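PDB 4Q0W: DNA repair protein RAD2 from Saccharomyces cerevisiae, which cuts single-stranded DNA endonucleolytically in the excision repair of DNA damaged by UV light, bulky adducts or cross-links, and probably uses bound magnesium ions for the reaction. Local coordinates for residues Asn51-Gly56 and Ile151-Glu156; Gly78-Lys83 and Pro169-Ala174; Glu85-Arg90 and Gly241-Asn246; Gln155-Arg160 and Arg340-Thr345. One frame throughout, in Å; residues are numbered along the deposited sequence. Where two conformers were deposited one is given.

Contact 1: Asn51-Gly56 and Ile151-Glu156; sequences NSHITG and IKEVQE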
loop_
_atom_site.group_PDB
_atom_site.type_symbol
_atom_site.label_atom_id
_atom_site.label_comp_id
_atom_site.label_asym_id
_atom_site.label_seq_id
_atom_site.Cartn_x
_atom_site.Cartn_y
_atom_site.Cartn_z
ATOM N N ASN A 51 2.230 35.281 15.227
ATOM C CA ASN A 51 3.448 35.652 14.513
ATOM C C ASN A 51 4.484 34.527 14.354
ATOM O O ASN A 51 5.687 34.785 14.281
ATOM C CB ASN A 51 4.079 36.906 15.140
ATOM C CG ASN A 51 3.284 38.178 14.852
ATOM O OD1 ASN A 51 2.691 38.335 13.781
ATOM N ND2 ASN A 51 3.281 39.096 15.811
ATOM N N SER A 52 4.011 33.287 14.290
ATOM C CA SER A 52 4.882 32.130 14.083
ATOM C C SER A 52 5.663 32.242 12.776
ATOM O O SER A 52 6.737 31.647 12.631
ATOM C CB SER A 52 4.055 30.843 14.066
ATOM O OG SER A 52 3.223 30.803 12.918
ATOM N N HIS A 53 5.119 32.993 11.820
ATOM C CA HIS A 53 5.838 33.241 10.576
ATOM C C HIS A 53 7.099 34.071 10.822
ATOM O O HIS A 53 8.109 33.893 10.134
ATOM C CB HIS A 53 4.939 33.943 9.567
ATOM C CG HIS A 53 4.478 35.298 10.011
ATOM N ND1 HIS A 53 3.715 35.493 11.141
ATOM C CD2 HIS A 53 4.668 36.525 9.468
ATOM C CE1 HIS A 53 3.460 36.783 11.280
ATOM N NE2 HIS A 53 4.031 37.431 10.282
ATOM N N ILE A 54 7.039 34.976 11.797
ATOM C CA ILE A 54 8.207 35.779 12.151
ATOM C C ILE A 54 9.227 34.919 12.884
ATOM O O ILE A 54 10.409 34.926 12.548
ATOM C CB ILE A 54 7.829 36.988 13.034
ATOM C CG1 ILE A 54 6.779 37.849 12.332
ATOM C CG2 ILE A 54 9.075 37.822 13.386
ATOM C CD1 ILE A 54 7.303 38.584 11.132
ATOM N N THR A 55 8.761 34.180 13.888
ATOM C CA THR A 55 9.624 33.283 14.647
ATOM C C THR A 55 10.295 32.278 13.705
ATOM O O THR A 55 11.504 32.045 13.784
ATOM C CB THR A 55 8.820 32.517 15.719
ATOM O OG1 THR A 55 8.227 33.453 16.626
ATOM C CG2 THR A 55 9.713 31.571 16.503
ATOM N N GLY A 56 9.500 31.702 12.804
ATOM C CA GLY A 56 9.981 30.705 11.861
ATOM C C GLY A 56 11.036 31.259 10.926
ATOM O O GLY A 56 12.120 30.689 10.808
ATOM N N ILE A 151 3.403 38.620 4.613
ATOM C CA ILE A 151 4.423 38.654 3.573
ATOM C C ILE A 151 5.291 39.897 3.706
ATOM O O ILE A 151 6.520 39.805 3.688
ATOM C CB ILE A 151 3.791 38.584 2.171
ATOM C CG1 ILE A 151 3.210 37.186 1.929
ATOM C CG2 ILE A 151 4.814 38.899 1.093
ATOM C CD1 ILE A 151 2.341 37.077 0.676
ATOM N N LYS A 152 4.651 41.056 3.848
ATOM C CA LYS A 152 5.369 42.315 4.032
ATOM C C LYS A 152 6.257 42.271 5.273
ATOM O O LYS A 152 7.367 42.808 5.269
ATOM C CB LYS A 152 4.392 43.491 4.115
ATOM C CG LYS A 152 3.857 43.949 2.765
ATOM N N GLU A 153 5.761 41.625 6.325
ATOM C CA GLU A 153 6.488 41.498 7.585
ATOM C C GLU A 153 7.782 40.696 7.451
ATOM O O GLU A 153 8.844 41.125 7.921
ATOM C CB GLU A 153 5.592 40.864 8.656
ATOM C CG GLU A 153 4.645 41.869 9.337
ATOM C CD GLU A 153 3.475 41.201 10.044
ATOM O OE1 GLU A 153 2.665 41.930 10.648
ATOM O OE2 GLU A 153 3.359 39.951 9.989
ATOM N N VAL A 154 7.696 39.524 6.829
ATOM C CA VAL A 154 8.885 38.694 6.684
ATOM C C VAL A 154 9.863 39.387 5.744
ATOM O O VAL A 154 11.080 39.291 5.920
ATOM C CB VAL A 154 8.559 37.236 6.234
ATOM C CG1 VAL A 154 7.681 36.556 7.257
ATOM C CG2 VAL A 154 7.888 37.215 4.876
ATOM N N GLN A 155 9.345 40.130 4.772
ATOM C CA GLN A 155 10.244 40.835 3.871
ATOM C C GLN A 155 10.926 42.017 4.569
ATOM O O GLN A 155 12.069 42.346 4.261
ATOM C CB GLN A 155 9.525 41.263 2.593
ATOM C CG GLN A 155 9.180 40.071 1.694
ATOM C CD GLN A 155 8.202 40.430 0.587
ATOM O OE1 GLN A 155 7.678 41.547 0.538
ATOM N NE2 GLN A 155 7.951 39.482 -0.306
ATOM N N GLU A 156 10.232 42.645 5.511
ATOM C CA GLU A 156 10.845 43.710 6.307
ATOM C C GLU A 156 11.965 43.108 7.157
ATOM O O GLU A 156 13.051 43.666 7.258
ATOM C CB GLU A 156 9.803 44.400 7.193
ATOM C CG GLU A 156 10.375 45.475 8.133
ATOM C CD GLU A 156 11.004 46.634 7.388
ATOM O OE1 GLU A 156 10.590 46.907 6.242
ATOM O OE2 GLU A 156 11.923 47.275 7.945
#

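Contact 2: Gly78-Lys83 and Pro169-Ala174; sequences GVPVLK and PMEAEA. With CA (calcium ion), chain E.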
loop_
_atom_site.group_PDB
_atom_site.type_symbol
_atom_site.label_atom_id
_atom_site.label_comp_id
_atom_site.label_asym_id
_atom_site.label_seq_id
_atom_site.Cartn_x
_atom_site.Cartn_y
_atom_site.Cartn_z
ATOM N N GLY A 78 2.378 34.966 -9.170
ATOM C CA GLY A 78 1.105 34.348 -9.487
ATOM C C GLY A 78 1.096 32.823 -9.480
ATOM O O GLY A 78 2.133 32.161 -9.324
ATOM N N VAL A 79 -0.098 32.262 -9.637
ATOM C CA VAL A 79 -0.253 30.836 -9.863
ATOM C C VAL A 79 -0.499 30.664 -11.356
ATOM O O VAL A 79 -1.436 31.256 -11.906
ATOM C CB VAL A 79 -1.437 30.271 -9.065
ATOM C CG1 VAL A 79 -1.646 28.797 -9.396
ATOM C CG2 VAL A 79 -1.210 30.480 -7.556
ATOM N N PRO A 80 0.364 29.887 -12.028
ATOM C CA PRO A 80 0.197 29.667 -13.471
ATOM C C PRO A 80 -1.168 29.053 -13.772
ATOM O O PRO A 80 -1.666 28.273 -12.968
ATOM C CB PRO A 80 1.312 28.674 -13.806
ATOM C CG PRO A 80 2.382 28.958 -12.751
ATOM C CD PRO A 80 1.588 29.250 -11.501
ATOM N N VAL A 81 -1.767 29.429 -14.897
ATOM C CA VAL A 81 -3.099 28.951 -15.269
ATOM C C VAL A 81 -3.176 27.410 -15.256
ATOM O O VAL A 81 -4.142 26.830 -14.755
ATOM C CB VAL A 81 -3.487 29.489 -16.673
ATOM C CG1 VAL A 81 -4.802 28.857 -17.169
ATOM C CG2 VAL A 81 -3.599 31.013 -16.654
ATOM N N LEU A 82 -2.148 26.753 -15.784
ATOM C CA LEU A 82 -2.151 25.291 -15.886
ATOM C C LEU A 82 -2.244 24.628 -14.502
ATOM O O LEU A 82 -2.911 23.599 -14.329
ATOM C CB LEU A 82 -0.917 24.799 -16.664
ATOM C CG LEU A 82 -0.808 23.275 -16.841
ATOM C CD1 LEU A 82 -2.086 22.697 -17.460
ATOM C CD2 LEU A 82 0.390 22.907 -17.695
ATOM N N LYS A 83 -1.574 25.225 -13.522
ATOM C CA LYS A 83 -1.668 24.772 -12.136
ATOM C C LYS A 83 -3.082 24.938 -11.572
ATOM O O LYS A 83 -3.637 24.012 -10.980
ATOM C CB LYS A 83 -0.659 25.534 -11.260
ATOM C CG LYS A 83 -0.673 25.099 -9.789
ATOM C CD LYS A 83 0.586 25.578 -9.040
ATOM C CE LYS A 83 0.596 25.104 -7.577
ATOM N NZ LYS A 83 1.736 25.704 -6.811
ATOM N N PRO A 169 7.807 36.322 -10.887
ATOM C CA PRO A 169 6.597 36.624 -11.664
ATOM C C PRO A 169 5.524 35.580 -11.372
ATOM O O PRO A 169 4.355 35.925 -11.170
ATOM C CB PRO A 169 7.072 36.486 -13.113
ATOM C CG PRO A 169 8.529 36.791 -13.065
ATOM C CD PRO A 169 9.017 36.281 -11.734
ATOM N N MET A 170 5.938 34.313 -11.321
ATOM C CA MET A 170 5.021 33.217 -11.029
ATOM C C MET A 170 5.582 32.301 -9.937
ATOM O O MET A 170 5.602 32.682 -8.765
ATOM C CB MET A 170 4.690 32.441 -12.310
ATOM C CG MET A 170 3.752 33.200 -13.250
ATOM S SD MET A 170 2.041 33.156 -12.640
ATOM C CE MET A 170 1.238 34.237 -13.836
ATOM N N GLU A 171 6.021 31.097 -10.308
ATOM C CA GLU A 171 6.486 30.132 -9.309
ATOM C C GLU A 171 7.916 30.404 -8.828
ATOM O O GLU A 171 8.826 30.655 -9.624
ATOM C CB GLU A 171 6.355 28.700 -9.826
ATOM C CG GLU A 171 4.942 28.151 -9.678
ATOM C CD GLU A 171 4.684 26.959 -10.569
ATOM O OE1 GLU A 171 4.844 27.108 -11.799
ATOM O OE2 GLU A 171 4.327 25.881 -10.042
ATOM N N ALA A 172 8.105 30.356 -7.516
ATOM C CA ALA A 172 9.417 30.630 -6.932
ATOM C C ALA A 172 10.490 29.633 -7.392
ATOM O O ALA A 172 11.613 30.038 -7.703
ATOM C CB ALA A 172 9.318 30.666 -5.422
ATOM N N GLU A 173 10.142 28.347 -7.445
ATOM C CA GLU A 173 11.106 27.311 -7.827
ATOM C C GLU A 173 11.630 27.539 -9.233
ATOM O O GLU A 173 12.809 27.313 -9.502
ATOM C CB GLU A 173 10.497 25.900 -7.765
ATOM C CG GLU A 173 9.614 25.633 -6.581
ATOM C CD GLU A 173 8.158 25.846 -6.915
ATOM O OE1 GLU A 173 7.624 26.934 -6.601
ATOM O OE2 GLU A 173 7.554 24.925 -7.507
ATOM N N ALA A 174 10.748 27.962 -10.137
ATOM C CA ALA A 174 11.172 28.258 -11.503
ATOM C C ALA A 174 12.175 29.402 -11.494
ATOM O O ALA A 174 13.213 29.343 -12.155
ATOM C CB ALA A 174 9.974 28.592 -12.393
HETATM CA CA CA E . 5.645 23.799 -7.443
HETATM O O HOH W 1 4.420 22.500 -5.740
HETATM O O HOH W 2 4.940 24.681 -5.356
#

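Contact 3: Glu85-Arg90 and Gly241-Asn246; sequences ETIRQR and GSDYTN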
loop_
_atom_site.group_PDB
_atom_site.type_symbol
_atom_site.label_atom_id
_atom_site.label_comp_id
_atom_site.label_asym_id
_atom_site.label_seq_id
_atom_site.Cartn_x
_atom_site.Cartn_y
_atom_site.Cartn_z
ATOM N N GLU A 85 -5.813 25.080 -13.152
ATOM C CA GLU A 85 -6.698 24.142 -13.837
ATOM C C GLU A 85 -6.505 22.716 -13.334
ATOM O O GLU A 85 -7.481 22.014 -13.059
ATOM C CB GLU A 85 -6.473 24.221 -15.350
ATOM C CG GLU A 85 -6.947 25.553 -15.950
ATOM C CD GLU A 85 -6.498 25.741 -17.388
ATOM O OE1 GLU A 85 -7.047 26.644 -18.062
ATOM O OE2 GLU A 85 -5.593 24.995 -17.834
ATOM N N THR A 86 -5.245 22.287 -13.226
ATOM C CA THR A 86 -4.926 20.932 -12.761
ATOM C C THR A 86 -5.518 20.669 -11.378
ATOM O O THR A 86 -6.212 19.676 -11.152
ATOM C CB THR A 86 -3.399 20.708 -12.653
ATOM O OG1 THR A 86 -2.777 20.888 -13.934
ATOM C CG2 THR A 86 -3.102 19.291 -12.114
ATOM N N ILE A 87 -5.217 21.564 -10.447
ATOM C CA ILE A 87 -5.658 21.404 -9.071
ATOM C C ILE A 87 -7.182 21.418 -8.939
ATOM O O ILE A 87 -7.756 20.587 -8.221
ATOM C CB ILE A 87 -5.046 22.495 -8.175
ATOM C CG1 ILE A 87 -3.526 22.341 -8.134
ATOM C CG2 ILE A 87 -5.653 22.449 -6.760
ATOM C CD1 ILE A 87 -2.824 23.463 -7.389
ATOM N N ARG A 88 -7.843 22.355 -9.617
ATOM C CA ARG A 88 -9.300 22.418 -9.514
ATOM C C ARG A 88 -9.926 21.138 -10.083
ATOM O O ARG A 88 -10.899 20.615 -9.528
ATOM C CB ARG A 88 -9.863 23.686 -10.181
ATOM C CG ARG A 88 -9.922 23.629 -11.707
ATOM C CD ARG A 88 -10.382 24.951 -12.319
ATOM N NE ARG A 88 -10.558 24.817 -13.769
ATOM C CZ ARG A 88 -10.438 25.822 -14.634
ATOM N NH1 ARG A 88 -10.145 27.042 -14.198
ATOM N NH2 ARG A 88 -10.597 25.604 -15.936
ATOM N N GLN A 89 -9.356 20.608 -11.169
ATOM C CA GLN A 89 -9.897 19.389 -11.754
ATOM C C GLN A 89 -9.676 18.206 -10.817
ATOM O O GLN A 89 -10.552 17.345 -10.666
ATOM C CB GLN A 89 -9.289 19.130 -13.137
ATOM C CG GLN A 89 -9.837 20.080 -14.198
ATOM C CD GLN A 89 -8.993 20.125 -15.452
ATOM O OE1 GLN A 89 -8.130 19.262 -15.682
ATOM N NE2 GLN A 89 -9.236 21.142 -16.279
ATOM N N ARG A 90 -8.513 18.179 -10.171
ATOM C CA ARG A 90 -8.218 17.121 -9.205
ATOM C C ARG A 90 -9.301 17.107 -8.118
ATOM O O ARG A 90 -9.877 16.061 -7.809
ATOM C CB ARG A 90 -6.823 17.335 -8.605
ATOM C CG ARG A 90 -6.418 16.382 -7.485
ATOM C CD ARG A 90 -5.037 16.771 -6.938
ATOM N NE ARG A 90 -4.008 16.636 -7.967
ATOM C CZ ARG A 90 -2.890 17.361 -8.026
ATOM N NH1 ARG A 90 -2.640 18.290 -7.106
ATOM N NH2 ARG A 90 -2.020 17.154 -9.016
ATOM N N GLY A 241 1.968 12.487 -11.910
ATOM C CA GLY A 241 1.180 13.628 -11.468
ATOM C C GLY A 241 2.046 14.705 -10.827
ATOM O O GLY A 241 3.052 14.398 -10.175
ATOM N N SER A 242 1.652 15.969 -11.004
ATOM C CA SER A 242 2.323 17.093 -10.359
ATOM C C SER A 242 1.321 18.230 -10.321
ATOM O O SER A 242 0.137 18.021 -10.588
ATOM C CB SER A 242 3.541 17.540 -11.162
ATOM O OG SER A 242 3.136 18.148 -12.393
ATOM N N ASP A 243 1.795 19.434 -10.024
ATOM C CA ASP A 243 0.929 20.614 -10.070
ATOM C C ASP A 243 0.411 20.906 -11.479
ATOM O O ASP A 243 -0.549 21.665 -11.635
ATOM C CB ASP A 243 1.675 21.857 -9.583
ATOM C CG ASP A 243 1.805 21.913 -8.075
ATOM O OD1 ASP A 243 1.046 21.191 -7.387
ATOM O OD2 ASP A 243 2.662 22.696 -7.588
ATOM N N TYR A 244 1.051 20.332 -12.499
ATOM C CA TYR A 244 0.726 20.701 -13.888
ATOM C C TYR A 244 -0.004 19.622 -14.674
ATOM O O TYR A 244 -0.330 19.821 -15.855
ATOM C CB TYR A 244 1.992 21.057 -14.668
ATOM C CG TYR A 244 2.592 22.406 -14.349
ATOM C CD1 TYR A 244 1.888 23.357 -13.636
ATOM C CD2 TYR A 244 3.865 22.733 -14.793
ATOM C CE1 TYR A 244 2.445 24.598 -13.346
ATOM C CE2 TYR A 244 4.425 23.960 -14.515
ATOM C CZ TYR A 244 3.708 24.888 -13.790
ATOM O OH TYR A 244 4.273 26.113 -13.518
ATOM N N THR A 245 -0.230 18.477 -14.033
ATOM C CA THR A 245 -0.890 17.344 -14.671
ATOM C C THR A 245 -1.313 16.381 -13.585
ATOM O O THR A 245 -0.591 16.193 -12.597
ATOM C CB THR A 245 0.055 16.601 -15.671
ATOM O OG1 THR A 245 -0.525 15.346 -16.040
ATOM C CG2 THR A 245 1.444 16.334 -15.041
ATOM N N ASN A 246 -2.473 15.756 -13.776
ATOM C CA ASN A 246 -2.949 14.747 -12.839
ATOM C C ASN A 246 -2.470 13.320 -13.151
ATOM O O ASN A 246 -2.850 12.368 -12.474
ATOM C CB ASN A 246 -4.477 14.857 -12.685
ATOM C CG ASN A 246 -4.879 16.126 -11.925
ATOM O OD1 ASN A 246 -4.306 16.421 -10.873
ATOM N ND2 ASN A 246 -5.827 16.901 -12.472
HETATM O O HOH W 3 0.361 18.820 -7.193
#

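Contact 4: Gln155-Arg160 and Arg340-Thr345; sequences QELLSR and RSFMKT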
loop_
_atom_site.group_PDB
_atom_site.type_symbol
_atom_site.label_atom_id
_atom_site.label_comp_id
_atom_site.label_asym_id
_atom_site.label_seq_id
_atom_site.Cartn_x
_atom_site.Cartn_y
_atom_site.Cartn_z
ATOM N N GLN A 155 9.345 40.130 4.772
ATOM C CA GLN A 155 10.244 40.835 3.871
ATOM C C GLN A 155 10.926 42.017 4.569
ATOM O O GLN A 155 12.069 42.346 4.261
ATOM C CB GLN A 155 9.525 41.263 2.593
ATOM C CG GLN A 155 9.180 40.071 1.694
ATOM C CD GLN A 155 8.202 40.430 0.587
ATOM O OE1 GLN A 155 7.678 41.547 0.538
ATOM N NE2 GLN A 155 7.951 39.482 -0.306
ATOM N N GLU A 156 10.232 42.645 5.511
ATOM C CA GLU A 156 10.845 43.710 6.307
ATOM C C GLU A 156 11.965 43.108 7.157
ATOM O O GLU A 156 13.051 43.666 7.258
ATOM C CB GLU A 156 9.803 44.400 7.193
ATOM C CG GLU A 156 10.375 45.475 8.133
ATOM C CD GLU A 156 11.004 46.634 7.388
ATOM O OE1 GLU A 156 10.590 46.907 6.242
ATOM O OE2 GLU A 156 11.923 47.275 7.945
ATOM N N LEU A 157 11.692 41.956 7.759
ATOM C CA LEU A 157 12.700 41.245 8.528
ATOM C C LEU A 157 13.926 40.973 7.665
ATOM O O LEU A 157 15.063 41.292 8.059
ATOM C CB LEU A 157 12.126 39.945 9.079
ATOM C CG LEU A 157 13.070 39.058 9.895
ATOM C CD1 LEU A 157 13.622 39.805 11.107
ATOM C CD2 LEU A 157 12.357 37.805 10.330
ATOM N N LEU A 158 13.687 40.415 6.478
ATOM C CA LEU A 158 14.764 40.128 5.531
ATOM C C LEU A 158 15.625 41.362 5.248
ATOM O O LEU A 158 16.856 41.286 5.257
ATOM C CB LEU A 158 14.196 39.563 4.229
ATOM C CG LEU A 158 13.818 38.083 4.292
ATOM C CD1 LEU A 158 12.990 37.669 3.066
ATOM C CD2 LEU A 158 15.091 37.223 4.418
ATOM N N SER A 159 14.989 42.506 5.022
ATOM C CA SER A 159 15.768 43.687 4.661
ATOM C C SER A 159 16.553 44.260 5.852
ATOM O O SER A 159 17.665 44.761 5.676
ATOM C CB SER A 159 14.899 44.745 3.982
ATOM O OG SER A 159 13.988 45.319 4.896
ATOM N N ARG A 160 16.005 44.152 7.060
ATOM C CA ARG A 160 16.754 44.553 8.258
ATOM C C ARG A 160 17.950 43.626 8.522
ATOM O O ARG A 160 18.905 44.018 9.209
ATOM C CB ARG A 160 15.829 44.626 9.479
ATOM C CG ARG A 160 14.691 45.647 9.303
ATOM C CD ARG A 160 13.835 45.803 10.568
ATOM N NE ARG A 160 12.728 46.738 10.344
ATOM C CZ ARG A 160 12.138 47.472 11.285
ATOM N NH1 ARG A 160 12.542 47.416 12.552
ATOM N NH2 ARG A 160 11.144 48.279 10.952
ATOM N N ARG A 340 16.537 44.586 16.565
ATOM C CA ARG A 340 16.109 44.674 17.966
ATOM C C ARG A 340 14.686 45.214 18.082
ATOM O O ARG A 340 13.825 44.611 18.722
ATOM C CB ARG A 340 17.010 45.633 18.742
ATOM C CG ARG A 340 18.336 45.072 19.230
ATOM C CD ARG A 340 19.227 46.259 19.610
ATOM N NE ARG A 340 20.404 45.884 20.388
ATOM C CZ ARG A 340 21.290 46.760 20.845
ATOM N NH1 ARG A 340 21.125 48.051 20.599
ATOM N NH2 ARG A 340 22.338 46.349 21.541
ATOM N N SER A 341 14.448 46.367 17.478
ATOM C CA SER A 341 13.124 46.964 17.573
ATOM C C SER A 341 12.057 46.123 16.846
ATOM O O SER A 341 10.908 46.034 17.301
ATOM C CB SER A 341 13.147 48.414 17.073
ATOM O OG SER A 341 13.739 48.515 15.789
ATOM N N PHE A 342 12.438 45.487 15.740
ATOM C CA PHE A 342 11.497 44.640 14.996
ATOM C C PHE A 342 11.008 43.474 15.831
ATOM O O PHE A 342 9.801 43.250 15.940
ATOM C CB PHE A 342 12.123 44.105 13.709
ATOM C CG PHE A 342 11.158 43.316 12.851
ATOM C CD1 PHE A 342 10.354 43.965 11.925
ATOM C CD2 PHE A 342 11.048 41.930 12.982
ATOM C CE1 PHE A 342 9.458 43.249 11.121
ATOM C CE2 PHE A 342 10.148 41.198 12.185
ATOM C CZ PHE A 342 9.354 41.865 11.255
ATOM N N MET A 343 11.949 42.713 16.390
ATOM C CA MET A 343 11.613 41.565 17.229
ATOM C C MET A 343 10.889 41.978 18.519
ATOM O O MET A 343 10.038 41.240 19.040
ATOM C CB MET A 343 12.873 40.756 17.568
ATOM C CG MET A 343 13.568 40.141 16.349
ATOM S SD MET A 343 12.482 39.061 15.383
ATOM C CE MET A 343 12.623 37.517 16.306
ATOM N N LYS A 344 11.228 43.157 19.030
ATOM C CA LYS A 344 10.559 43.697 20.214
ATOM C C LYS A 344 9.093 43.897 19.890
ATOM O O LYS A 344 8.208 43.371 20.565
ATOM C CB LYS A 344 11.168 45.051 20.580
ATOM C CG LYS A 344 10.478 45.743 21.734
ATOM C CD LYS A 344 10.893 45.127 23.049
ATOM C CE LYS A 344 10.368 45.954 24.221
ATOM N NZ LYS A 344 10.693 45.301 25.520
ATOM N N THR A 345 8.858 44.647 18.820
ATOM C CA THR A 345 7.517 44.982 18.380
ATOM C C THR A 345 6.688 43.748 18.019
ATOM O O THR A 345 5.527 43.642 18.421
ATOM C CB THR A 345 7.581 45.918 17.168
ATOM O OG1 THR A 345 8.140 47.179 17.563
ATOM C CG2 THR A 345 6.200 46.135 16.584
#

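Contact 1: Asn51-Gly56 and Ile151-Glu156
The His53 imidazole reaches across to helix 148-160 with its edge, setting NE2 against the Glu153 carboxylate and CD2 3.7 Å from the Val154 methyl CG1. His53 NE2 donates to Glu153 OE2 at 2.6 Å with an N-H...O angle of 159°. The oxygen lies close to the ring plane and is met nearly along the C-O axis. Ring and carboxylate are themselves almost coplanar, 26° apart, although the two side chains run at about a right angle. With chi1 at 63°, His53 CG sits between the backbone N and the carbonyl carbon, which swings the ring out over the gap between the helices. Over one face of the imidazole, offset toward the rim, lies CG1 of Ile54, the next residue of the same helix. The pair joins the N-domain to the I-domain within the Rossmann-like core: helix 52-66 leads to strand 70-75, helix 148-160 to strand 165-167, and these strands are parallel neighbours in the sheet. Here the two helices run roughly parallel, their axes 9.8 Å apart at closest approach. Beside the hydrogen bond the contact is apolar: Ile54 CD1 touches Glu153 CB at 3.8 Å. Val154 also leans on Phe75 of strand 70-75. A histidine ring held this closely by a carboxylate would be expected to gain basicity, and the carboxylate would be steadied in return. Asn51, at the N-cap position, directs its amide nitrogen away from this bridge to the Gln346 carbonyl oxygen.

Contact 2: Gly78-Lys83 and Pro169-Ala174
The flat peptide group between Gly78 and Val79 has Met170 SD standing over one face, 3.3 Å from Gly78 C, and Met170 CA lies near Gly78 O from the same side, in a CA-H...O contact. A second flat group, the Glu171 carboxylate, has Pro80 CG over one face, above OE1 at 3.2 Å, and the calcium ion on the other side. Both segments run from the loop after a strand (70-75, 165-167) into the first turn of the next helix (81-98, 172-181), so the contact lies at the active-site edge of the Rossmann-like nuclease core and joins N-domain to I-domain. Gly78 N donates to Pro169 O at 3.0 Å in a nearly straight bond of 170°. Met170 is folded back at chi2 (-76°), which brings its sulfur over the peptide. Lys83, fully extended, lays CD 3.9 Å from Glu171 OE2; its NZ, beyond salt-bridge range there, forms a long, weak ion pair with Asp243. Glu171 and Glu173 are magnesium ligands by similarity, and Asp194 shares the calcium seen here. Glu173 bends round to bind that calcium through OE2 at 2.2 Å, with two waters beside it, whereas Glu171 OE2 stays 3.6 Å from the metal.

Contact 3: Glu85-Arg90 and Gly241-Asn246
Hydrogen bonds dominate where Arg90 and Asn246 meet. The Asn246 amide is used at both ends: ND2 donates to Thr86 O at 3.1 Å, nearly straight at 167°, and OD1 receives two weak bonds from Arg90, NE at 2.9 Å and NH2 at 3.0 Å. Guanidinium and amide planes stand 72° apart; OD1 lies oblique to the guanidinium. Arg90 NH2 also donates to Ser242 O at 2.8 Å; this acceptor lies in the guanidinium plane, yet the nitrogen sits well above the carbonyl plane. A bend at chi3 (-63°) turns the otherwise extended Arg90 back toward the turn. Thr86 O serves two donors, Asn246 ND2 and Arg90 N of its own helix. The type I turn Ser242-Thr245 is braced by an ST turn, Ser242 OG accepting from Tyr244 N at 3.0 Å while also hydrogen-bonded to Tyr317 OH.

Water mediates a further link: water 3 accepts from Arg90 NH1 at 3.0 Å and donates to Asp243 OD1.

Close packing comes from Thr86. Its CB lies 3.2 Å from Asp243 O, and CG2 slides past the Asn246 amide, while OG1 is taken by Leu82 O a turn earlier.

Helix 81-98 probably corresponds to the gateway helix of FEN-family nucleases, and the turn carries Asp243, a magnesium ligand by similarity that packs on a DNA phosphate. The helix thus grips the turn mainly through backbone carbonyls and one amide, leaving the Asp243 carboxylate to face metal and DNA, with Arg90 linked to it by one water that would be expected to steady its orientation.

Contact 4: Gln155-Arg160 and Arg340-Thr345
Phe342 fills the gap between two helices, its ring received by Glu156, Leu157 and Arg160 of helix 148-160. The pair is an antiparallel helix packing, 154° between directions with axes 10.8 Å apart, and it joins helix 336-347 to the I-domain part of the Rossmann-like core. Leu157 covers one face of the ring with its CA, and its CD1 methyl comes to 3.8 Å from Phe342 CD2, with Met343 SD beside the same methyl at the margin of the contact. Glu156 CG comes in obliquely, 3.8 Å from Phe342 CE1. Arg160, extended, reaches across: Phe342 CD1 lies over one guanidinium face near its rim, but the planes are 60° apart, so the groups are not stacked. Arg160 NH1 also approaches Phe342 CB, at 3.5 Å. Phe342 CG stands opposite the backbone N (chi1 -175°), which carries the ring straight out toward helix 148-160.

Farther out, Phe57 of helix 52-66 packs against Leu157. Arg160 NH1 is also tied to Met338 O. What positions the guanidinium on its own helix is the salt bridge from Arg160 NE to the anti lone pair of Glu156 OE2, 2.6 Å long and nearly straight.

How the contacts relate
The contacts form two pairs. Contacts 1 and 4 have centres 9 Å apart and share helix 148-160, whose residues Gln155 and Glu156 belong to both; Phe342 of contact 4 packs on Ile54 of contact 1, so helices 52-66, 148-160 and 336-347 make one cluster. Contacts 2 and 3, their centres 13 Å apart, share helix 81-98 and meet through Lys83 and Asp243 and through Pro80 and Tyr244, around the metal site. The pairs are well separated, the centres of contacts 3 and 4 lying 38 Å apart. Along the chain, contacts 1, 2 and 3 each link the N-domain to the I-domain with alternating segments, interlocking the two into one nuclease core, and contact 4 adds helix 336-347.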